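Local atomic coordinates of binary enterotoxin of Clostridium perfringens component a (Clostridium perfringens, PDB entry 5WTZ), a protein that is the enzymatic component of a binary enterotoxin and probably transfers ADP-ribose from NAD+ to actin. Residues Q213-N218 with I296-M301. Numbering follows the deposited sequence.
With NAD (nicotinamide-adenine-dinucleotide), chain B.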
# COMPACT_ATOMS: atom_id res chain seq x y z
N GLN A 213 0.52 5.06 -7.68
CA GLN A 213 -0.15 6.00 -6.79
C GLN A 213 0.86 6.97 -6.20
O GLN A 213 2.05 6.65 -6.10
CB GLN A 213 -0.87 5.26 -5.67
CG GLN A 213 -1.94 4.27 -6.14
CD GLN A 213 -2.86 3.84 -5.02
OE1 GLN A 213 -3.90 4.47 -4.78
NE2 GLN A 213 -2.47 2.78 -4.31
N LEU A 214 0.40 8.16 -5.84
CA LEU A 214 1.26 9.15 -5.17
C LEU A 214 1.44 8.70 -3.72
O LEU A 214 0.49 8.68 -2.92
CB LEU A 214 0.67 10.55 -5.25
CG LEU A 214 1.51 11.70 -4.66
CD1 LEU A 214 2.82 11.88 -5.39
CD2 LEU A 214 0.72 13.00 -4.65
N ASN A 215 2.66 8.30 -3.40
CA ASN A 215 2.97 7.64 -2.14
C ASN A 215 4.42 7.97 -1.80
O ASN A 215 5.33 7.41 -2.39
CB ASN A 215 2.75 6.13 -2.25
CG ASN A 215 2.95 5.41 -0.93
OD1 ASN A 215 3.38 6.01 0.07
ND2 ASN A 215 2.66 4.11 -0.92
N PHE A 216 4.62 8.90 -0.87
CA PHE A 216 5.98 9.39 -0.62
C PHE A 216 6.86 8.40 0.14
O PHE A 216 8.08 8.47 0.03
CB PHE A 216 5.90 10.72 0.13
CG PHE A 216 5.22 11.79 -0.66
CD1 PHE A 216 5.71 12.15 -1.90
CD2 PHE A 216 4.09 12.43 -0.17
CE1 PHE A 216 5.08 13.12 -2.65
CE2 PHE A 216 3.45 13.40 -0.92
CZ PHE A 216 3.95 13.75 -2.16
N GLU A 217 6.24 7.47 0.86
CA GLU A 217 6.93 6.52 1.75
C GLU A 217 7.99 7.24 2.62
O GLU A 217 7.60 7.87 3.61
CB GLU A 217 7.53 5.35 0.95
CG GLU A 217 6.40 4.49 0.32
CD GLU A 217 6.84 3.15 -0.24
OE1 GLU A 217 8.03 3.00 -0.58
OE2 GLU A 217 5.99 2.25 -0.33
N ASN A 218 9.28 7.17 2.28
CA ASN A 218 10.33 7.81 3.10
C ASN A 218 10.87 9.11 2.49
O ASN A 218 11.79 9.74 3.04
CB ASN A 218 11.52 6.86 3.33
CG ASN A 218 11.13 5.58 4.07
OD1 ASN A 218 11.51 4.49 3.67
ND2 ASN A 218 10.38 5.72 5.15
N ILE A 296 -1.58 8.52 -0.96
CA ILE A 296 -1.48 7.56 0.14
C ILE A 296 -1.00 8.29 1.40
O ILE A 296 -0.04 9.05 1.36
CB ILE A 296 -0.50 6.41 -0.20
CG1 ILE A 296 -1.01 5.60 -1.41
CG2 ILE A 296 -0.28 5.55 1.03
CD1 ILE A 296 -2.48 5.14 -1.27
N THR A 297 -1.68 8.08 2.53
CA THR A 297 -1.20 8.63 3.79
C THR A 297 -1.25 7.55 4.89
O THR A 297 -1.84 6.50 4.69
CB THR A 297 -2.00 9.88 4.22
OG1 THR A 297 -1.30 10.56 5.26
CG2 THR A 297 -3.46 9.52 4.65
N TYR A 298 -0.63 7.82 6.03
CA TYR A 298 -0.37 6.79 7.05
C TYR A 298 -0.81 7.21 8.46
O TYR A 298 -0.89 8.38 8.78
CB TYR A 298 1.12 6.44 7.10
CG TYR A 298 1.70 5.93 5.78
CD1 TYR A 298 2.20 6.83 4.83
CD2 TYR A 298 1.75 4.57 5.50
CE1 TYR A 298 2.73 6.37 3.62
CE2 TYR A 298 2.28 4.09 4.31
CZ TYR A 298 2.74 4.99 3.37
OH TYR A 298 3.26 4.51 2.20
N ARG A 299 -1.06 6.23 9.32
CA ARG A 299 -1.41 6.55 10.70
C ARG A 299 -0.97 5.41 11.60
O ARG A 299 -1.23 4.25 11.31
CB ARG A 299 -2.92 6.78 10.85
CG ARG A 299 -3.33 7.12 12.29
CD ARG A 299 -4.83 7.46 12.42
NE ARG A 299 -5.21 7.34 13.82
CZ ARG A 299 -4.87 8.22 14.76
NH1 ARG A 299 -4.20 9.33 14.44
NH2 ARG A 299 -5.22 8.01 16.03
N ARG A 300 -0.27 5.76 12.68
CA ARG A 300 0.01 4.82 13.75
C ARG A 300 -1.20 4.83 14.67
O ARG A 300 -1.46 5.82 15.37
CB ARG A 300 1.30 5.21 14.47
CG ARG A 300 2.51 5.30 13.51
CD ARG A 300 2.71 3.97 12.78
NE ARG A 300 3.69 4.00 11.68
CZ ARG A 300 4.72 3.16 11.57
NH1 ARG A 300 4.94 2.26 12.52
NH2 ARG A 300 5.55 3.24 10.55
N MET A 301 -1.99 3.77 14.61
CA MET A 301 -3.29 3.74 15.28
C MET A 301 -3.14 3.03 16.62
O MET A 301 -2.37 2.09 16.74
CB MET A 301 -4.34 3.02 14.42
CG MET A 301 -4.38 3.45 12.94
SD MET A 301 -5.45 2.38 11.93
CE MET A 301 -7.04 3.02 12.33
PA NAD B . -5.73 10.74 18.53
O1A NAD B . -6.62 11.76 19.21
O2A NAD B . -6.06 10.28 17.14
O5B NAD B . -5.62 9.41 19.43
C5B NAD B . -5.55 9.45 20.86
C4B NAD B . -6.07 8.14 21.42
O4B NAD B . -7.45 8.02 21.06
C3B NAD B . -5.33 6.93 20.83
O3B NAD B . -5.18 5.94 21.86
C2B NAD B . -6.28 6.44 19.75
O2B NAD B . -6.17 5.04 19.51
C1B NAD B . -7.65 6.83 20.28
N9A NAD B . -8.55 7.13 19.15
C8A NAD B . -8.36 8.04 18.18
N7A NAD B . -9.39 8.02 17.29
C5A NAD B . -10.24 7.07 17.69
C6A NAD B . -11.52 6.52 17.22
N6A NAD B . -12.10 7.01 16.10
N1A NAD B . -12.08 5.50 17.92
C2A NAD B . -11.51 5.01 19.04
N3A NAD B . -10.34 5.48 19.53
C4A NAD B . -9.68 6.48 18.90
O3 NAD B . -4.26 11.36 18.52
PN NAD B . -2.85 10.64 18.24
O1N NAD B . -2.83 10.17 16.80
O2N NAD B . -2.58 9.67 19.38
O5D NAD B . -1.88 11.90 18.44
C5D NAD B . -2.06 13.11 17.70
C4D NAD B . -0.81 13.96 17.82
O4D NAD B . 0.23 13.39 17.01
C3D NAD B . -1.05 15.34 17.24
O3D NAD B . -0.08 16.23 17.83
C2D NAD B . -0.74 15.15 15.77
O2D NAD B . -0.31 16.37 15.16
C1D NAD B . 0.34 14.07 15.77
N1N NAD B . 0.21 13.10 14.67
C2N NAD B . -0.03 11.79 14.92
C3N NAD B . -0.15 10.88 13.87
C7N NAD B . -0.40 9.42 14.11
O7N NAD B . -0.98 9.02 15.13
N7N NAD B . 0.06 8.59 13.19
C4N NAD B . -0.01 11.29 12.55
C5N NAD B . 0.23 12.64 12.32
C6N NAD B . 0.33 13.52 13.40
O HOH W 1 3.76 2.14 1.14
O HOH W 2 2.55 9.61 0.90
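The edge strand of the NAD-binding ADP-ribosyltransferase sheet, 295-301, meets the loop joining strand 201-211 to helix 220-237, and Leu214 and Ile296 make the backbone link: Ile296 N donates to Leu214 O at 2.9 Å, a nearly straight bond (165°). Two residues further along the loop, water 2 makes a second bridge, accepting from Phe216 N and donating to Ile296 O. Between these two bridges the Asn215 side chain leans across the strand. With CG anti to the backbone N (chi1 -175°), the amide swings toward the strand, and Asn215 CG comes within 3.7 Å of Ile296 CB. At the other end of the isoleucine, the CD1 methyl meets the Gln213 amide, 3.8 Å from Gln213 OE1; that amide bonds through NE2 to Ser187 and through OE1 to Asn134, both in the preceding sheet. The loop runs along the junction of two five-stranded sheets with the same 1-3-5-4-2 strand order, consistent with a duplicated ADP-ribosyltransferase fold.

Two residues along the strand, Tyr298 reaches back to the same asparagine. Its OH donates to Asn215 OD1 at 2.6 Å, in the carbonyl plane on a lone pair, with amide and ring planes turned 41° apart. Glu217 N adds a weak bond to that oxygen. Water 1, in the plane of the ring at its edge, donates to Tyr298 OH (2.6 Å) and to Glu217 OE2, and accepts from Asn215 ND2; the Glu217 carboxylate also pairs with Lys60. Farther along, the strand brings Arg299 to the cofactor, where its extended side chain binds NAD O1N through NH1 at 2.9 Å while Glu305 pairs with NE in a salt bridge.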